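Succinylglutamate desuccinylase/aspartoacylase (Shewanella frigidimarina, PDB 3LWU) binds a zinc ion and probably acts as a zinc-dependent hydrolase on ester bonds. Local coordinates at residues L141-S144 with E145-A149; C236-W239 with Q240-E243; I73-L76 with M77-L80. One frame throughout, in Å; residues are numbered along the deposited sequence.

Contact 1: L141-S144 with E145-A149; sequences LTNS and ELFCA
The ring of Phe147 carries the backbone carbonyl oxygen of Asn143 over one face, 3.0 Å above the plane and displaced toward the rim. Its CZ and CE2 approach Asn143 CB at 4.1 Å, and the ring of Phe252 packs edge-to-face with that of Phe147. CG of Phe147 stands anti to the carbonyl carbon (chi1 -54°), which folds the ring back beside the preceding turn. The same Asn143 O accepts from Phe147 N at 3.0 Å, the donor tilted 28° from the carbonyl plane, so one residue both bonds and covers this oxygen. Replacing Phe147 by alanine is likely to uncover that carbonyl and leave Phe252 without this edge-to-face partner. The Asn143 amide turns elsewhere: its OD1 accepts from Arg250 NH2, which also bonds Leu141 O. This is the N-terminus of helix 143-160, with Thr142 as N-cap. Thr142 OG1, set between its own backbone N and carbonyl carbon (chi1 63°), accepts from Glu145 N at 3.1 Å and satisfies an amide of the opening turn. The Thr142 and Glu145 side chains run alongside each other in the same direction, OG1 of Thr142 3.4 Å from Glu145 CG. Thr142 O receives Leu146 N at 2.8 Å, an i to i+4 bond. On the flank, Leu141 crosses the Glu145 side chain at about a right angle and rests CD1 on Ala149 CB, 4.0 Å away, while buried Leu146 packs on Trp134 and His138.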
ATOM      1  N   LEU A 141      42.499  -8.154 -32.381  1.00 25.49           N
ATOM      2  CA  LEU A 141      42.763  -8.832 -31.104  1.00 24.34           C
ATOM      3  C   LEU A 141      42.474 -10.346 -31.206  1.00 23.09           C
ATOM      4  O   LEU A 141      41.633 -10.761 -32.008  1.00 23.13           O
ATOM      5  CB  LEU A 141      41.896  -8.214 -29.991  1.00 24.35           C
ATOM      6  CG  LEU A 141      42.096  -6.737 -29.582  1.00 25.17           C
ATOM      7  CD1 LEU A 141      41.095  -6.375 -28.443  1.00 21.48           C
ATOM      8  CD2 LEU A 141      43.549  -6.413 -29.178  1.00 24.01           C
ATOM      9  N   THR A 142      43.173 -11.170 -30.416  1.00 21.75           N
ATOM     10  CA  THR A 142      42.802 -12.588 -30.288  1.00 20.43           C
ATOM     11  C   THR A 142      41.412 -12.725 -29.699  1.00 20.49           C
ATOM     12  O   THR A 142      40.876 -11.761 -29.125  1.00 20.97           O
ATOM     13  CB  THR A 142      43.710 -13.396 -29.341  1.00 20.73           C
ATOM     14  OG1 THR A 142      43.607 -12.873 -28.002  1.00 14.20           O
ATOM     15  CG2 THR A 142      45.170 -13.484 -29.883  1.00 19.26           C
ATOM     16  N   ASN A 143      40.824 -13.912 -29.797  1.00 19.99           N
ATOM     17  CA  ASN A 143      39.525 -14.137 -29.128  1.00 21.21           C
ATOM     18  C   ASN A 143      39.531 -13.747 -27.622  1.00 21.01           C
ATOM     19  O   ASN A 143      38.579 -13.118 -27.129  1.00 20.39           O
ATOM     20  CB  ASN A 143      39.054 -15.591 -29.287  1.00 21.33           C
ATOM     21  CG  ASN A 143      38.496 -15.898 -30.675  1.00 22.56           C
ATOM     22  OD1 ASN A 143      38.477 -15.061 -31.597  1.00 20.76           O
ATOM     23  ND2 ASN A 143      38.035 -17.127 -30.831  1.00 25.15           N
ATOM     24  N   SER A 144      40.585 -14.117 -26.892  1.00 21.15           N
ATOM     25  CA  SER A 144      40.631 -13.803 -25.442  1.00 22.12           C
ATOM     26  C   SER A 144      40.770 -12.323 -25.172  1.00 21.36           C
ATOM     27  O   SER A 144      40.193 -11.818 -24.222  1.00 20.62           O
ATOM     28  CB  SER A 144      41.778 -14.522 -24.722  1.00 22.78           C
ATOM     29  OG  SER A 144      41.500 -15.903 -24.612  1.00 25.82           O
ATOM     30  N   GLU A 145      41.586 -11.647 -25.977  1.00 20.95           N
ATOM     31  CA  GLU A 145      41.784 -10.206 -25.798  1.00 21.26           C
ATOM     32  C   GLU A 145      40.537  -9.465 -26.190  1.00 20.21           C
ATOM     33  O   GLU A 145      40.184  -8.491 -25.557  1.00 20.08           O
ATOM     34  CB  GLU A 145      42.983  -9.679 -26.603  1.00 21.53           C
ATOM     35  CG  GLU A 145      44.376 -10.159 -26.107  1.00 25.29           C
ATOM     36  CD  GLU A 145      44.615  -9.924 -24.596  1.00 29.51           C
ATOM     37  OE1 GLU A 145      43.818  -9.210 -23.950  1.00 33.26           O
ATOM     38  OE2 GLU A 145      45.609 -10.456 -24.046  1.00 33.32           O
ATOM     39  N   LEU A 146      39.870  -9.930 -27.240  1.00 19.36           N
ATOM     40  CA  LEU A 146      38.650  -9.295 -27.695  1.00 19.19           C
ATOM     41  C   LEU A 146      37.587  -9.370 -26.598  1.00 18.96           C
ATOM     42  O   LEU A 146      36.947  -8.369 -26.291  1.00 17.78           O
ATOM     43  CB  LEU A 146      38.133  -9.978 -28.948  1.00 19.43           C
ATOM     44  CG  LEU A 146      36.909  -9.396 -29.648  1.00 20.33           C
ATOM     45  CD1 LEU A 146      37.317  -8.168 -30.412  1.00 19.48           C
ATOM     46  CD2 LEU A 146      36.332 -10.444 -30.605  1.00 22.72           C
ATOM     47  N   PHE A 147      37.412 -10.558 -26.020  1.00 18.96           N
ATOM     48  CA  PHE A 147      36.488 -10.730 -24.899  1.00 19.64           C
ATOM     49  C   PHE A 147      36.844  -9.818 -23.712  1.00 19.98           C
ATOM     50  O   PHE A 147      35.937  -9.198 -23.117  1.00 19.48           O
ATOM     51  CB  PHE A 147      36.363 -12.203 -24.452  1.00 19.70           C
ATOM     52  CG  PHE A 147      35.995 -13.184 -25.579  1.00 20.59           C
ATOM     53  CD1 PHE A 147      35.311 -12.760 -26.727  1.00 18.66           C
ATOM     54  CD2 PHE A 147      36.334 -14.540 -25.471  1.00 20.13           C
ATOM     55  CE1 PHE A 147      34.988 -13.668 -27.744  1.00 20.86           C
ATOM     56  CE2 PHE A 147      36.007 -15.454 -26.491  1.00 20.61           C
ATOM     57  CZ  PHE A 147      35.332 -15.010 -27.627  1.00 20.35           C
ATOM     58  N   CYS A 148      38.129  -9.696 -23.387  1.00 20.09           N
ATOM     59  CA  CYS A 148      38.551  -8.801 -22.303  0.70 21.16           C
ATOM     60  C   CYS A 148      38.220  -7.342 -22.594  1.00 21.03           C
ATOM     61  O   CYS A 148      37.693  -6.633 -21.726  1.00 20.88           O
ATOM     62  CB  CYS A 148      40.043  -8.932 -22.037  0.70 21.80           C
ATOM     63  SG  CYS A 148      40.652  -7.784 -20.793  0.70 24.61           S
ATOM     64  N   ALA A 149      38.509  -6.869 -23.812  1.00 20.55           N
ATOM     65  CA  ALA A 149      38.153  -5.480 -24.172  1.00 20.49           C
ATOM     66  C   ALA A 149      36.647  -5.233 -24.085  1.00 20.76           C
ATOM     67  O   ALA A 149      36.185  -4.226 -23.540  1.00 20.63           O
ATOM     68  CB  ALA A 149      38.643  -5.128 -25.553  1.00 20.43           C
TER

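Contact 2: C236-W239 with Q240-E243; sequences CPWW and QLTE
Cys236 O to Gln240 N (2.8 Å) starts a run of i to i+4 bonds through residues 236-243, closed by a nearly straight Glu243 N to Trp239 O bond (179°); the helix kinks here, since neither Pro237 N nor Trp238 N bonds back to the preceding turn. Trp238 O takes two donors, Thr242 N at 3.0 Å and Thr242 OG1 at 2.9 Å, which reach it from opposite faces of its plane. The hydroxyl is put there by chi1 of -51°, which sets OG1 beside its own backbone N. Gln240 runs extended beyond CG and brings NE2 to 3.8 Å from Cys236 CB. The Glu243 carboxylate comes over one face of the Trp239 indole, but the close approach of its OE2 is doubtful; that oxygen also has a weak bond from Asn224 ND2. Leu241 CD2 meets Trp238 CE3 at 4.3 Å, and both side chains pack onto Tyr150. The chemistry divides the helix: apolar Trp238 faces helix 143-160 and Leu241 both that helix and helix 131-138, while the buried Thr242 hydroxyl donates to the backbone carbonyl of Trp238, one turn back in the same helix.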
ATOM      1  N   CYS A 236      22.801 -10.711 -23.720  1.00 26.00           N
ATOM      2  CA  CYS A 236      22.485 -10.169 -25.046  1.00 26.12           C
ATOM      3  C   CYS A 236      23.679  -9.573 -25.759  1.00 24.22           C
ATOM      4  O   CYS A 236      23.917  -9.901 -26.917  1.00 23.05           O
ATOM      5  CB  CYS A 236      21.354  -9.148 -24.995  1.00 26.50           C
ATOM      6  SG  CYS A 236      19.700  -9.933 -24.892  1.00 35.71           S
ATOM      7  N   PRO A 237      24.441  -8.695 -25.086  1.00 22.71           N
ATOM      8  CA  PRO A 237      25.574  -8.105 -25.812  1.00 21.71           C
ATOM      9  C   PRO A 237      26.540  -9.150 -26.288  1.00 21.09           C
ATOM     10  O   PRO A 237      27.093  -9.014 -27.407  1.00 21.32           O
ATOM     11  CB  PRO A 237      26.242  -7.212 -24.763  1.00 21.81           C
ATOM     12  CG  PRO A 237      25.201  -7.005 -23.709  1.00 22.32           C
ATOM     13  CD  PRO A 237      24.427  -8.275 -23.683  1.00 22.58           C
ATOM     14  N   TRP A 238      26.762 -10.194 -25.470  1.00 19.61           N
ATOM     15  CA  TRP A 238      27.668 -11.258 -25.886  1.00 19.79           C
ATOM     16  C   TRP A 238      27.088 -12.096 -27.017  1.00 20.60           C
ATOM     17  O   TRP A 238      27.820 -12.478 -27.917  1.00 19.75           O
ATOM     18  CB  TRP A 238      28.102 -12.140 -24.720  1.00 19.65           C
ATOM     19  CG  TRP A 238      28.921 -11.414 -23.697  1.00 17.31           C
ATOM     20  CD1 TRP A 238      28.466 -10.868 -22.551  1.00 17.91           C
ATOM     21  CD2 TRP A 238      30.316 -11.168 -23.732  1.00 14.78           C
ATOM     22  NE1 TRP A 238      29.485 -10.279 -21.865  1.00 18.06           N
ATOM     23  CE2 TRP A 238      30.640 -10.451 -22.578  1.00 17.17           C
ATOM     24  CE3 TRP A 238      31.331 -11.487 -24.632  1.00 17.89           C
ATOM     25  CZ2 TRP A 238      31.936 -10.049 -22.284  1.00 16.64           C
ATOM     26  CZ3 TRP A 238      32.619 -11.076 -24.342  1.00 17.53           C
ATOM     27  CH2 TRP A 238      32.904 -10.376 -23.171  1.00 15.99           C
ATOM     28  N   TRP A 239      25.777 -12.362 -26.973  1.00 22.26           N
ATOM     29  CA  TRP A 239      25.076 -13.109 -28.040  1.00 23.76           C
ATOM     30  C   TRP A 239      25.198 -12.339 -29.342  1.00 24.48           C
ATOM     31  O   TRP A 239      25.561 -12.905 -30.383  1.00 25.44           O
ATOM     32  CB  TRP A 239      23.587 -13.321 -27.680  1.00 24.54           C
ATOM     33  CG  TRP A 239      22.955 -14.541 -28.349  1.00 28.11           C
ATOM     34  CD1 TRP A 239      23.426 -15.215 -29.461  1.00 29.75           C
ATOM     35  CD2 TRP A 239      21.745 -15.234 -27.947  1.00 30.80           C
ATOM     36  NE1 TRP A 239      22.586 -16.259 -29.770  1.00 30.63           N
ATOM     37  CE2 TRP A 239      21.549 -16.299 -28.867  1.00 32.38           C
ATOM     38  CE3 TRP A 239      20.797 -15.041 -26.917  1.00 32.29           C
ATOM     39  CZ2 TRP A 239      20.458 -17.200 -28.765  1.00 32.75           C
ATOM     40  CZ3 TRP A 239      19.701 -15.932 -26.832  1.00 32.60           C
ATOM     41  CH2 TRP A 239      19.555 -16.996 -27.753  1.00 31.86           C
ATOM     42  N   GLN A 240      24.943 -11.031 -29.269  1.00 25.02           N
ATOM     43  CA  GLN A 240      25.061 -10.140 -30.430  1.00 26.25           C
ATOM     44  C   GLN A 240      26.459 -10.190 -31.019  1.00 25.06           C
ATOM     45  O   GLN A 240      26.601 -10.338 -32.234  1.00 24.85           O
ATOM     46  CB  GLN A 240      24.749  -8.682 -30.079  1.00 26.59           C
ATOM     47  CG  GLN A 240      23.296  -8.347 -29.849  1.00 31.69           C
ATOM     48  CD  GLN A 240      23.149  -7.095 -28.947  1.00 38.08           C
ATOM     49  OE1 GLN A 240      24.026  -6.199 -28.958  1.00 41.25           O
ATOM     50  NE2 GLN A 240      22.068  -7.051 -28.135  1.00 39.38           N
ATOM     51  N   LEU A 241      27.479 -10.065 -30.163  1.00 24.23           N
ATOM     52  CA  LEU A 241      28.876 -10.058 -30.624  1.00 23.93           C
ATOM     53  C   LEU A 241      29.184 -11.355 -31.352  1.00 24.59           C
ATOM     54  O   LEU A 241      29.742 -11.342 -32.438  1.00 25.79           O
ATOM     55  CB  LEU A 241      29.850  -9.868 -29.471  1.00 22.94           C
ATOM     56  CG  LEU A 241      31.346  -9.989 -29.758  1.00 22.99           C
ATOM     57  CD1 LEU A 241      31.821  -8.988 -30.793  1.00 18.48           C
ATOM     58  CD2 LEU A 241      32.124  -9.793 -28.474  1.00 22.62           C
ATOM     59  N   THR A 242      28.796 -12.473 -30.760  1.00 25.36           N
ATOM     60  CA  THR A 242      29.067 -13.784 -31.338  1.00 25.67           C
ATOM     61  C   THR A 242      28.384 -14.004 -32.711  1.00 26.91           C
ATOM     62  O   THR A 242      29.046 -14.449 -33.657  1.00 26.43           O
ATOM     63  CB  THR A 242      28.641 -14.923 -30.378  1.00 25.53           C
ATOM     64  OG1 THR A 242      29.198 -14.702 -29.077  1.00 22.93           O
ATOM     65  CG2 THR A 242      29.100 -16.278 -30.923  1.00 23.33           C
ATOM     66  N   GLU A 243      27.076 -13.740 -32.804  1.00 28.28           N
ATOM     67  CA  GLU A 243      26.361 -13.864 -34.083  1.00 29.75           C
ATOM     68  C   GLU A 243      27.018 -12.955 -35.109  1.00 30.06           C
ATOM     69  O   GLU A 243      27.254 -13.376 -36.268  1.00 30.74           O
ATOM     70  CB  GLU A 243      24.867 -13.527 -33.959  1.00 30.54           C
ATOM     71  CG  GLU A 243      24.048 -14.592 -33.214  1.00 33.22           C
ATOM     72  CD  GLU A 243      22.697 -14.078 -32.724  1.00 36.99           C
ATOM     73  OE1 GLU A 243      22.180 -13.098 -33.301  1.00 38.20           O
ATOM     74  OE2 GLU A 243      22.147 -14.642 -31.741  1.00 42.14           O
TER

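Contact 3: I73-L76 with M77-L80; sequences IYQL and MTLL
Tyr74 O is gripped twice by Thr78: OG1 donates to it at 2.7 Å and N at 3.1 Å, arriving from opposite faces of the carbonyl plane. The hydroxyl bond is tilted 32° from that plane. With OG1 anti to the carbonyl carbon (chi1 -56°), the Thr78 side chain curls back along the helix, and its hydroxyl also hangs 3.8 Å above one face of the Tyr74 ring, toward the rim. The remaining backbone follows the regular i to i+4 pattern, Leu80 N meeting Leu76 O at 2.8 Å. Residue 77 is a selenomethionine whose chain bends at chi3 (-55°), which brings Met77 CE back to 3.8 Å from Ile73 CG2. One turn on, the Leu80 side chain leans toward Leu76, CD1 of Leu80 coming to 4.1 Å from Leu76 CG. These apolar pairs settle onto strands: Ile73, Leu76 and Met77 touch Leu91, Leu80 meets Ile89, and Met77 reaches Tyr44 and Phe46. Gln75 instead donates NE2 to Leu271 O at helix 271-287. Another subunit covers part of the outer side, where its Tyr346 packs on Met77 and Thr78 and its Ile343 on Tyr74. Helix 68-80 thus joins the neighbouring parallel strands 56-60 and 89-92, a beta-alpha-beta unit of the alpha/beta catalytic domain of M14-type zinc hydrolases; the zinc ligands His63 and Glu66, in the His-x-x-Glu pattern of this family, lie between strand 56-60 and the helix.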
ATOM      1  N   ILE A  73      21.977 -19.216  -1.264  1.00 14.31           N
ATOM      2  CA  ILE A  73      23.303 -18.652  -1.106  1.00 14.15           C
ATOM      3  C   ILE A  73      23.951 -19.144   0.193  1.00 14.17           C
ATOM      4  O   ILE A  73      25.138 -19.477   0.210  1.00 13.40           O
ATOM      5  CB  ILE A  73      23.269 -17.117  -1.223  1.00 13.53           C
ATOM      6  CG1 ILE A  73      23.055 -16.769  -2.700  1.00 15.82           C
ATOM      7  CG2 ILE A  73      24.552 -16.498  -0.705  1.00 11.83           C
ATOM      8  CD1 ILE A  73      22.859 -15.293  -3.051  1.00 11.07           C
ATOM      9  N   TYR A  74      23.187 -19.184   1.268  1.00 13.81           N
ATOM     10  CA  TYR A  74      23.705 -19.693   2.538  1.00 14.15           C
ATOM     11  C   TYR A  74      24.182 -21.132   2.391  1.00 13.55           C
ATOM     12  O   TYR A  74      25.272 -21.460   2.833  1.00 13.99           O
ATOM     13  CB  TYR A  74      22.656 -19.582   3.646  1.00 14.30           C
ATOM     14  CG  TYR A  74      23.099 -20.176   4.959  1.00 16.86           C
ATOM     15  CD1 TYR A  74      23.855 -19.437   5.876  1.00 19.05           C
ATOM     16  CD2 TYR A  74      22.791 -21.478   5.282  1.00 18.94           C
ATOM     17  CE1 TYR A  74      24.298 -20.011   7.068  1.00 18.71           C
ATOM     18  CE2 TYR A  74      23.243 -22.051   6.468  1.00 19.99           C
ATOM     19  CZ  TYR A  74      23.980 -21.303   7.346  1.00 18.99           C
ATOM     20  OH  TYR A  74      24.365 -21.871   8.512  1.00 20.07           O
ATOM     21  N   GLN A  75      23.384 -21.995   1.764  1.00 13.58           N
ATOM     22  CA  GLN A  75      23.778 -23.413   1.614  1.00 13.20           C
ATOM     23  C   GLN A  75      24.925 -23.547   0.661  1.00 13.51           C
ATOM     24  O   GLN A  75      25.836 -24.334   0.883  1.00 13.17           O
ATOM     25  CB  GLN A  75      22.620 -24.289   1.143  1.00 12.77           C
ATOM     26  CG  GLN A  75      21.463 -24.439   2.149  1.00 14.62           C
ATOM     27  CD  GLN A  75      21.842 -25.226   3.399  1.00 16.07           C
ATOM     28  OE1 GLN A  75      22.982 -25.164   3.870  1.00 16.06           O
ATOM     29  NE2 GLN A  75      20.869 -25.937   3.968  1.00 15.92           N
ATOM     30  N   LEU A  76      24.920 -22.718  -0.382  1.00 14.51           N
ATOM     31  CA  LEU A  76      26.000 -22.757  -1.361  1.00 15.29           C
ATOM     32  C   LEU A  76      27.338 -22.366  -0.705  1.00 14.94           C
ATOM     33  O   LEU A  76      28.331 -23.070  -0.842  1.00 14.45           O
ATOM     34  CB  LEU A  76      25.663 -21.876  -2.545  1.00 15.82           C
ATOM     35  CG  LEU A  76      26.571 -21.915  -3.775  1.00 18.34           C
ATOM     36  CD1 LEU A  76      26.669 -23.330  -4.380  1.00 18.21           C
ATOM     37  CD2 LEU A  76      26.037 -20.906  -4.798  1.00 19.34           C
HETATM   38  N   MSE A  77      27.348 -21.294   0.059  1.00 14.36           N
HETATM   39  CA  MSE A  77      28.585 -20.840   0.662  1.00 14.57           C
HETATM   40  C   MSE A  77      29.105 -21.861   1.697  1.00 14.47           C
HETATM   41  O   MSE A  77      30.306 -22.135   1.747  1.00 14.73           O
HETATM   42  CB  MSE A  77      28.404 -19.463   1.272  1.00 13.95           C
HETATM   43  CG  MSE A  77      28.210 -18.388   0.200  1.00 14.83           C
HETATM   44 SE   MSE A  77      28.271 -16.565   0.934  0.75 18.79          SE
HETATM   45  CE  MSE A  77      26.916 -16.645   2.314  1.00 18.62           C
ATOM     46  N   THR A  78      28.186 -22.447   2.466  1.00 14.81           N
ATOM     47  CA  THR A  78      28.506 -23.511   3.448  1.00 14.71           C
ATOM     48  C   THR A  78      29.187 -24.670   2.730  1.00 14.94           C
ATOM     49  O   THR A  78      30.202 -25.166   3.199  1.00 15.15           O
ATOM     50  CB  THR A  78      27.233 -23.973   4.187  1.00 14.72           C
ATOM     51  OG1 THR A  78      26.621 -22.823   4.789  1.00 13.83           O
ATOM     52  CG2 THR A  78      27.510 -25.049   5.262  1.00 14.53           C
ATOM     53  N   LEU A  79      28.660 -25.065   1.570  1.00 14.90           N
ATOM     54  CA  LEU A  79      29.276 -26.136   0.797  1.00 15.34           C
ATOM     55  C   LEU A  79      30.626 -25.688   0.283  1.00 15.62           C
ATOM     56  O   LEU A  79      31.606 -26.416   0.395  1.00 16.23           O
ATOM     57  CB  LEU A  79      28.374 -26.570  -0.364  1.00 15.08           C
ATOM     58  CG  LEU A  79      27.073 -27.323   0.022  1.00 15.67           C
ATOM     59  CD1 LEU A  79      26.152 -27.433  -1.184  1.00 15.07           C
ATOM     60  CD2 LEU A  79      27.357 -28.712   0.650  1.00 16.99           C
ATOM     61  N   LEU A  80      30.704 -24.473  -0.258  1.00 16.05           N
ATOM     62  CA  LEU A  80      31.955 -24.005  -0.817  1.00 15.28           C
ATOM     63  C   LEU A  80      33.128 -23.954   0.186  1.00 16.23           C
ATOM     64  O   LEU A  80      34.291 -24.017  -0.241  1.00 16.52           O
ATOM     65  CB  LEU A  80      31.785 -22.662  -1.508  1.00 15.10           C
ATOM     66  CG  LEU A  80      30.982 -22.675  -2.815  1.00 14.04           C
ATOM     67  CD1 LEU A  80      30.565 -21.225  -3.163  1.00 11.92           C
ATOM     68  CD2 LEU A  80      31.789 -23.332  -3.954  1.00  9.89           C
TER

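Contacts 1 and 2 are neighbours, their centres 14 Å apart: helices 143-160 and 230-247 pack together, and Phe147 O lies 3.3 Å from Trp238 CH2, a packing touch between the two helices. Contact 3 stands well apart, its centre 33 Å from that of contact 1 and 32 Å from that of contact 2, with nearest atoms about 24 and 20 Å away. It is also the one nearest the metal site: the side chain of Ile73 is about 13 Å from the zinc ion and about 10 Å from that of the ligand His192. Contacts 1 and 2 lie away from that site, and no other subunit touches them, whereas contact 3 borders a second subunit.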